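Aspartokinase (Synechocystis, PDB 3L76) probably phosphorylates the beta-carboxyl group of aspartate with ATP, an early step toward lysine and threonine, and binds both of these amino acids in its ACT-domain region. Local coordinates at residues 76-81 and 132-137. Residues are numbered along the deposited sequence; the frame is centred on the assembly and turned at random.
Sequences VSIALL and VVAGFQ
Ile-78 sets its side chain down on Val-132 and Ala-134, and this is how helix 63-87 lies against the central sheet of the amino acid kinase fold, an alpha/beta/alpha sandwich. The helix segment runs almost antiparallel to strand 132-134, at 168°, with 8.1 Å between the two axes. No hydrogen bond crosses; the join is almost wholly apolar side-chain contact. From CB to tip, every side-chain carbon of Ile-78 meets the strand. Its CB lies 3.4 Å from CG1 of Val-132. There the side chain forks. CG2 reaches down between residues, touching the carbonyl O of Val-133 and, at 3.4 Å, CB of Ala-134. The other branch starts with CG1 between backbone N and carbonyl carbon (chi1 74°), 4.1 Å from CB of Ala-134, and then extends nearly straight (chi2 172°), carrying CD1 over Ala-134, 3.5 Å from its CB. The two branches thus close on one small methyl. With an alanine in place of Ile-78, both branches would be gone, which would probably open a gap over CB of Ala-134 and O of Val-133. Ile-78 also packs on Met-68 of the second subunit, while Ala-79, on the side away from the strand, packs on Glu-65 of that chain, so the helix lies between sheet and dimer partner. The strand is flanked by its neighbours 35-40 and 92-96, and Ser-94 on the latter hydrogen-bonds through OG to O of Ile-78. One turn on, Leu-81 also packs on helix 16-31 and strand 35-40, and its CD2 comes within 4.3 Å of CG1 of Val-132, the same methyl that CB of Ile-78 touches.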
loop_
_atom_site.group_PDB
_atom_site.type_symbol
_atom_site.label_atom_id
_atom_site.label_comp_id
_atom_site.label_asym_id
_atom_site.label_seq_id
_atom_site.Cartn_x
_atom_site.Cartn_y
_atom_site.Cartn_z
ATOM N N VAL A 76 6.265 2.566 -0.621
ATOM C CA VAL A 76 7.317 1.784 -1.285
ATOM C C VAL A 76 8.567 2.636 -1.423
ATOM O O VAL A 76 9.686 2.155 -1.267
ATOM C CB VAL A 76 6.915 1.108 -2.656
ATOM C CG1 VAL A 76 5.412 0.973 -2.821
ATOM C CG2 VAL A 76 7.571 1.800 -3.857
ATOM N N SER A 77 8.359 3.922 -1.662
ATOM C CA SER A 77 9.462 4.861 -1.850
ATOM C C SER A 77 10.373 5.038 -0.622
ATOM O O SER A 77 11.598 5.026 -0.747
ATOM C CB SER A 77 8.916 6.219 -2.318
ATOM O OG SER A 77 8.183 6.090 -3.528
ATOM N N ILE A 78 9.791 5.215 0.560
ATOM C CA ILE A 78 10.610 5.339 1.767
ATOM C C ILE A 78 11.310 4.023 2.138
ATOM O O ILE A 78 12.402 4.035 2.706
ATOM C CB ILE A 78 9.804 5.893 2.968
ATOM C CG1 ILE A 78 8.847 4.836 3.527
ATOM C CG2 ILE A 78 9.054 7.184 2.570
ATOM C CD1 ILE A 78 8.174 5.261 4.830
ATOM N N ALA A 79 10.688 2.892 1.817
ATOM C CA ALA A 79 11.334 1.601 2.015
ATOM C C ALA A 79 12.565 1.523 1.115
ATOM O O ALA A 79 13.675 1.267 1.580
ATOM C CB ALA A 79 10.360 0.447 1.727
ATOM N N LEU A 80 12.371 1.779 -0.175
ATOM C CA LEU A 80 13.478 1.733 -1.119
ATOM C C LEU A 80 14.607 2.649 -0.686
ATOM O O LEU A 80 15.754 2.217 -0.536
ATOM C CB LEU A 80 13.011 2.067 -2.540
ATOM C CG LEU A 80 12.511 0.825 -3.284
ATOM C CD1 LEU A 80 13.543 -0.292 -3.203
ATOM C CD2 LEU A 80 11.203 0.335 -2.708
ATOM N N LEU A 81 14.270 3.913 -0.469
ATOM C CA LEU A 81 15.270 4.922 -0.137
ATOM C C LEU A 81 16.096 4.591 1.108
ATOM O O LEU A 81 17.312 4.807 1.127
ATOM C CB LEU A 81 14.616 6.294 0.029
ATOM C CG LEU A 81 15.603 7.422 0.365
ATOM C CD1 LEU A 81 16.616 7.593 -0.753
ATOM C CD2 LEU A 81 14.886 8.727 0.643
ATOM N N VAL A 132 13.224 8.700 7.542
ATOM C CA VAL A 132 12.545 8.855 6.281
ATOM C C VAL A 132 11.096 8.523 6.549
ATOM O O VAL A 132 10.790 7.436 7.044
ATOM C CB VAL A 132 13.113 7.882 5.268
ATOM C CG1 VAL A 132 12.332 7.940 3.964
ATOM C CG2 VAL A 132 14.600 8.166 5.064
ATOM N N VAL A 133 10.202 9.465 6.248
ATOM C CA VAL A 133 8.817 9.299 6.668
ATOM C C VAL A 133 7.803 9.302 5.553
ATOM O O VAL A 133 8.033 9.834 4.471
ATOM C CB VAL A 133 8.330 10.285 7.800
ATOM C CG1 VAL A 133 9.400 10.680 8.800
ATOM C CG2 VAL A 133 7.458 11.407 7.291
ATOM N N ALA A 134 6.668 8.685 5.850
ATOM C CA ALA A 134 5.554 8.614 4.926
ATOM C C ALA A 134 4.293 8.182 5.663
ATOM O O ALA A 134 4.271 7.160 6.364
ATOM C CB ALA A 134 5.864 7.658 3.792
ATOM N N GLY A 135 3.245 8.981 5.514
ATOM C CA GLY A 135 1.956 8.655 6.083
ATOM C C GLY A 135 1.688 9.239 7.458
ATOM O O GLY A 135 2.598 9.513 8.245
ATOM N N PHE A 136 0.408 9.445 7.733
ATOM C CA PHE A 136 -0.052 9.781 9.065
ATOM C C PHE A 136 -1.226 8.872 9.326
ATOM O O PHE A 136 -1.775 8.279 8.398
ATOM C CB PHE A 136 -0.524 11.235 9.140
ATOM C CG PHE A 136 0.502 12.232 8.689
ATOM C CD1 PHE A 136 1.478 12.685 9.561
ATOM C CD2 PHE A 136 0.488 12.715 7.390
ATOM C CE1 PHE A 136 2.424 13.597 9.146
ATOM C CE2 PHE A 136 1.429 13.623 6.975
ATOM C CZ PHE A 136 2.398 14.065 7.854
ATOM N N GLN A 137 -1.618 8.769 10.587
ATOM C CA GLN A 137 -2.830 8.050 10.939
ATOM C C GLN A 137 -4.026 8.985 10.784
ATOM O O GLN A 137 -3.967 10.136 11.196
ATOM C CB GLN A 137 -2.742 7.520 12.371
ATOM C CG GLN A 137 -3.955 6.735 12.819
ATOM C CD GLN A 137 -3.837 6.267 14.250
ATOM O OE1 GLN A 137 -3.626 7.070 15.162
ATOM N NE2 GLN A 137 -3.972 4.959 14.461
#